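Local atomic coordinates of uncharacterized protein (Cytophaga hutchinsonii ATCC 33406, PDB entry 3FF4), a protein that is of unknown function but belongs to the CoA-binding domain family with a Rossmann-like fold, and so may bind coenzyme A or a related nucleotide. Residues A[78-90]-A[100-113]. Numbering follows the deposited sequence.
Sequences ILSLKPKRVIFNP and ILSENGIEPVIGCT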
loop_
_atom_site.group_PDB
_atom_site.type_symbol
_atom_site.label_atom_id
_atom_site.label_comp_id
_atom_site.label_asym_id
_atom_site.label_seq_id
_atom_site.Cartn_x
_atom_site.Cartn_y
_atom_site.Cartn_z
ATOM N N ILE A 78 9.315 4.631 -0.946
ATOM C CA ILE A 78 8.510 4.423 0.254
ATOM C C ILE A 78 8.986 5.390 1.370
ATOM O O ILE A 78 8.166 6.111 1.956
ATOM C CB ILE A 78 8.506 2.931 0.705
ATOM C CG1 ILE A 78 7.800 2.052 -0.359
ATOM C CG2 ILE A 78 7.842 2.792 2.067
ATOM C CD1 ILE A 78 8.197 0.584 -0.337
ATOM N N LEU A 79 10.301 5.414 1.610
ATOM C CA LEU A 79 10.907 6.359 2.561
ATOM C C LEU A 79 10.550 7.819 2.245
ATOM O O LEU A 79 10.106 8.544 3.137
ATOM C CB LEU A 79 12.432 6.163 2.635
ATOM C CG LEU A 79 12.969 4.864 3.256
ATOM C CD1 LEU A 79 14.499 4.847 3.201
ATOM C CD2 LEU A 79 12.505 4.668 4.708
ATOM N N SER A 80 10.714 8.250 0.992
ATOM C CA SER A 80 10.365 9.635 0.627
ATOM C C SER A 80 8.881 9.981 0.887
ATOM O O SER A 80 8.552 11.149 1.058
ATOM C CB SER A 80 10.722 9.962 -0.828
ATOM O OG SER A 80 9.742 9.425 -1.714
ATOM N N LEU A 81 7.996 8.982 0.908
ATOM C CA LEU A 81 6.607 9.266 1.235
ATOM C C LEU A 81 6.406 9.558 2.730
ATOM O O LEU A 81 5.367 10.115 3.127
ATOM C CB LEU A 81 5.687 8.131 0.799
ATOM C CG LEU A 81 5.558 7.873 -0.706
ATOM C CD1 LEU A 81 4.798 6.539 -0.950
ATOM C CD2 LEU A 81 4.840 9.060 -1.343
ATOM N N LYS A 82 7.381 9.163 3.546
ATOM C CA LYS A 82 7.290 9.293 5.012
ATOM C C LYS A 82 5.907 8.880 5.556
ATOM O O LYS A 82 5.275 9.640 6.285
ATOM C CB LYS A 82 7.641 10.729 5.455
ATOM C CG LYS A 82 9.088 11.136 5.153
ATOM C CD LYS A 82 9.419 12.522 5.755
ATOM C CE LYS A 82 10.225 12.379 7.089
ATOM N NZ LYS A 82 10.129 13.577 8.011
ATOM N N PRO A 83 5.422 7.673 5.207
ATOM C CA PRO A 83 4.103 7.296 5.720
ATOM C C PRO A 83 4.190 7.015 7.212
ATOM O O PRO A 83 5.279 6.767 7.702
ATOM C CB PRO A 83 3.819 5.978 4.997
ATOM C CG PRO A 83 5.151 5.386 4.732
ATOM C CD PRO A 83 6.052 6.583 4.435
ATOM N N LYS A 84 3.067 7.019 7.924
ATOM C CA LYS A 84 3.047 6.541 9.314
ATOM C C LYS A 84 3.253 5.023 9.401
ATOM O O LYS A 84 3.850 4.522 10.340
ATOM C CB LYS A 84 1.720 6.893 9.974
ATOM C CG LYS A 84 1.433 8.392 9.998
ATOM C CD LYS A 84 0.220 8.680 10.854
ATOM C CE LYS A 84 0.615 8.679 12.331
ATOM N NZ LYS A 84 -0.533 9.031 13.204
ATOM N N ARG A 85 2.791 4.294 8.392
ATOM C CA ARG A 85 2.734 2.846 8.485
ATOM C C ARG A 85 2.882 2.226 7.106
ATOM O O ARG A 85 2.388 2.777 6.111
ATOM C CB ARG A 85 1.387 2.418 9.095
ATOM C CG ARG A 85 1.096 0.901 9.052
ATOM C CD ARG A 85 -0.247 0.577 9.692
ATOM N NE ARG A 85 -1.350 1.181 8.940
ATOM C CZ ARG A 85 -2.639 1.069 9.267
ATOM N NH1 ARG A 85 -3.010 0.371 10.366
ATOM N NH2 ARG A 85 -3.560 1.663 8.505
ATOM N N VAL A 86 3.538 1.067 7.047
ATOM C CA VAL A 86 3.588 0.291 5.828
ATOM C C VAL A 86 3.046 -1.113 6.153
ATOM O O VAL A 86 3.514 -1.751 7.107
ATOM C CB VAL A 86 5.010 0.209 5.232
ATOM C CG1 VAL A 86 5.044 -0.713 4.017
ATOM C CG2 VAL A 86 5.541 1.600 4.806
ATOM N N ILE A 87 2.047 -1.564 5.397
ATOM C CA ILE A 87 1.459 -2.910 5.616
ATOM C C ILE A 87 2.049 -3.934 4.629
ATOM O O ILE A 87 2.027 -3.715 3.393
ATOM C CB ILE A 87 -0.068 -2.929 5.470
ATOM C CG1 ILE A 87 -0.712 -1.936 6.431
ATOM C CG2 ILE A 87 -0.634 -4.398 5.692
ATOM C CD1 ILE A 87 -2.230 -1.740 6.243
ATOM N N PHE A 88 2.626 -4.999 5.194
ATOM C CA PHE A 88 3.115 -6.181 4.449
ATOM C C PHE A 88 2.016 -7.259 4.377
ATOM O O PHE A 88 1.873 -8.096 5.301
ATOM C CB PHE A 88 4.384 -6.731 5.131
ATOM C CG PHE A 88 5.522 -5.775 5.075
ATOM C CD1 PHE A 88 6.504 -5.898 4.104
ATOM C CD2 PHE A 88 5.544 -4.664 5.906
ATOM C CE1 PHE A 88 7.530 -4.960 4.038
ATOM C CE2 PHE A 88 6.562 -3.725 5.820
ATOM C CZ PHE A 88 7.548 -3.870 4.905
ATOM N N ASN A 89 1.226 -7.217 3.292
ATOM C CA ASN A 89 0.182 -8.217 3.039
ATOM C C ASN A 89 0.829 -9.577 2.722
ATOM O O ASN A 89 2.026 -9.617 2.416
ATOM C CB ASN A 89 -0.763 -7.723 1.936
ATOM C CG ASN A 89 -1.358 -6.388 2.283
ATOM O OD1 ASN A 89 -2.267 -6.301 3.103
ATOM N ND2 ASN A 89 -0.805 -5.332 1.728
ATOM N N PRO A 90 0.058 -10.682 2.825
ATOM C CA PRO A 90 0.612 -12.007 2.626
ATOM C C PRO A 90 1.452 -12.169 1.366
ATOM O O PRO A 90 1.011 -11.849 0.236
ATOM C CB PRO A 90 -0.637 -12.920 2.638
ATOM C CG PRO A 90 -1.518 -12.237 3.701
ATOM C CD PRO A 90 -1.353 -10.750 3.262
ATOM N N ILE A 100 14.518 -1.350 7.896
ATOM C CA ILE A 100 14.835 -0.047 7.315
ATOM C C ILE A 100 13.721 0.943 7.655
ATOM O O ILE A 100 13.982 2.087 8.071
ATOM C CB ILE A 100 15.055 -0.141 5.797
ATOM C CG1 ILE A 100 16.387 -0.844 5.497
ATOM C CG2 ILE A 100 15.025 1.246 5.172
ATOM C CD1 ILE A 100 16.599 -1.140 4.018
ATOM N N LEU A 101 12.477 0.498 7.510
ATOM C CA LEU A 101 11.329 1.348 7.876
ATOM C C LEU A 101 11.352 1.751 9.353
ATOM O O LEU A 101 11.316 2.947 9.676
ATOM C CB LEU A 101 10.002 0.653 7.542
ATOM C CG LEU A 101 9.720 0.523 6.042
ATOM C CD1 LEU A 101 8.566 -0.457 5.800
ATOM C CD2 LEU A 101 9.445 1.884 5.399
ATOM N N SER A 102 11.390 0.756 10.242
ATOM C CA SER A 102 11.301 1.006 11.659
ATOM C C SER A 102 12.493 1.848 12.142
ATOM O O SER A 102 12.315 2.706 12.988
ATOM C CB SER A 102 11.151 -0.322 12.403
ATOM O OG SER A 102 12.247 -1.187 12.064
ATOM N N GLU A 103 13.681 1.638 11.556
ATOM C CA GLU A 103 14.871 2.494 11.737
ATOM C C GLU A 103 14.616 3.931 11.403
ATOM O O GLU A 103 15.227 4.825 11.979
ATOM C CB GLU A 103 15.969 2.103 10.730
ATOM C CG GLU A 103 17.060 1.467 11.310
ATOM C CD GLU A 103 18.015 0.886 10.293
ATOM O OE1 GLU A 103 18.350 1.486 9.227
ATOM O OE2 GLU A 103 18.460 -0.209 10.612
ATOM N N ASN A 104 13.814 4.140 10.374
ATOM C CA ASN A 104 13.502 5.489 9.919
ATOM C C ASN A 104 12.202 5.987 10.537
ATOM O O ASN A 104 11.595 6.906 10.017
ATOM C CB ASN A 104 13.420 5.556 8.383
ATOM C CG ASN A 104 14.792 5.540 7.720
ATOM O OD1 ASN A 104 15.378 6.590 7.466
ATOM N ND2 ASN A 104 15.315 4.345 7.439
ATOM N N GLY A 105 11.782 5.383 11.653
ATOM C CA GLY A 105 10.539 5.795 12.344
ATOM C C GLY A 105 9.212 5.512 11.620
ATOM O O GLY A 105 8.198 6.161 11.915
ATOM N N ILE A 106 9.214 4.566 10.676
ATOM C CA ILE A 106 7.999 4.126 9.980
ATOM C C ILE A 106 7.595 2.725 10.492
ATOM O O ILE A 106 8.436 1.796 10.514
ATOM C CB ILE A 106 8.213 4.099 8.436
ATOM C CG1 ILE A 106 8.591 5.502 7.925
ATOM C CG2 ILE A 106 6.987 3.543 7.715
ATOM C CD1 ILE A 106 9.231 5.545 6.488
ATOM N N GLU A 107 6.327 2.571 10.902
ATOM C CA GLU A 107 5.909 1.340 11.527
ATOM C C GLU A 107 5.621 0.245 10.473
ATOM O O GLU A 107 4.687 0.372 9.677
ATOM C CB GLU A 107 4.685 1.561 12.401
ATOM C CG GLU A 107 4.339 0.358 13.261
ATOM C CD GLU A 107 2.946 0.441 13.882
ATOM O OE1 GLU A 107 2.066 1.194 13.384
ATOM O OE2 GLU A 107 2.707 -0.301 14.842
ATOM N N PRO A 108 6.435 -0.830 10.474
ATOM C CA PRO A 108 6.082 -1.944 9.616
ATOM C C PRO A 108 4.987 -2.781 10.327
ATOM O O PRO A 108 5.090 -3.027 11.530
ATOM C CB PRO A 108 7.387 -2.728 9.502
ATOM C CG PRO A 108 8.196 -2.382 10.771
ATOM C CD PRO A 108 7.563 -1.150 11.387
ATOM N N VAL A 109 3.969 -3.194 9.593
ATOM C CA VAL A 109 2.880 -4.027 10.146
ATOM C C VAL A 109 2.655 -5.213 9.220
ATOM O O VAL A 109 2.420 -5.029 8.035
ATOM C CB VAL A 109 1.541 -3.235 10.229
ATOM C CG1 VAL A 109 0.334 -4.184 10.508
ATOM C CG2 VAL A 109 1.625 -2.179 11.318
ATOM N N ILE A 110 2.759 -6.423 9.754
ATOM C CA ILE A 110 2.488 -7.639 8.990
ATOM C C ILE A 110 1.018 -8.004 9.213
ATOM O O ILE A 110 0.628 -8.224 10.330
ATOM C CB ILE A 110 3.463 -8.796 9.375
ATOM C CG1 ILE A 110 4.837 -8.521 8.767
ATOM C CG2 ILE A 110 3.010 -10.141 8.794
ATOM C CD1 ILE A 110 5.869 -8.285 9.745
ATOM N N GLY A 111 0.206 -8.002 8.153
ATOM C CA GLY A 111 -1.187 -8.426 8.256
ATOM C C GLY A 111 -1.836 -8.314 6.883
ATOM O O GLY A 111 -1.196 -7.860 5.940
ATOM N N CYS A 112 -3.091 -8.733 6.765
ATOM C CA CYS A 112 -3.852 -8.588 5.531
ATOM C C CYS A 112 -4.735 -7.360 5.666
ATOM O O CYS A 112 -5.522 -7.235 6.628
ATOM C CB CYS A 112 -4.682 -9.849 5.271
ATOM S SG CYS A 112 -5.930 -9.634 3.986
ATOM N N THR A 113 -4.578 -6.427 4.730
ATOM C CA THR A 113 -5.414 -5.235 4.668
ATOM C C THR A 113 -6.903 -5.555 4.785
ATOM O O THR A 113 -7.604 -4.860 5.490
ATOM C CB THR A 113 -5.133 -4.387 3.388
ATOM O OG1 THR A 113 -3.744 -4.000 3.368
ATOM C CG2 THR A 113 -6.045 -3.114 3.372
#
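V86 and F88 on strand 85-88 meet L101 of helix 95-103 in a worked example of the beta-alpha-beta crossover, the building unit of Rossmann-like folds. The helix carries the chain from strand 85-88 to strand 107-110, an edge strand of the parallel sheet within this chain, and its inner side packs tightly. CD1 of L101 sits 3.7 Å from V86 CB and lies in the plane of the F88 ring, touching its edge at CZ, while L101 CD2 reaches I78 CG2 at 3.8 Å. Beside this, I106 links helix 75-81, the P83 turn and strand 85-88: CG1 lies on the backbone-N side (chi1 -60°), carrying CD1 between L79 CD2 and P83 CD, whereas CG2 meets V86 CG2 at 3.8 Å.

Parallel pairing joins the strands through bonds such as F88 N to V109 O, 2.8 Å. On the face bearing R85 and I87, covered by M116 of helix 113-119, V109 CG2 touches the aliphatic part of R85, whose guanidinium turns away to T61 and the C-terminal carboxylate of F122. The solvent side is looser: the carboxylate of exposed E107 makes no contact with the R85 guanidinium, OE1 standing 5.6 Å from NE. I110, the exposed end of the F88 face, brings CG1 4.1 Å from F88 CB.

Past the strands, the N89 amide ties the loop after strand 85-88 to the start of helix 113-119. Its OD1 takes two hydrogen bonds from T113: the backbone N comes nearly along the C=O axis, while OG1, also bonded to T63, donates in the carbonyl plane onto a lone pair, 2.7 Å from N89 OD1.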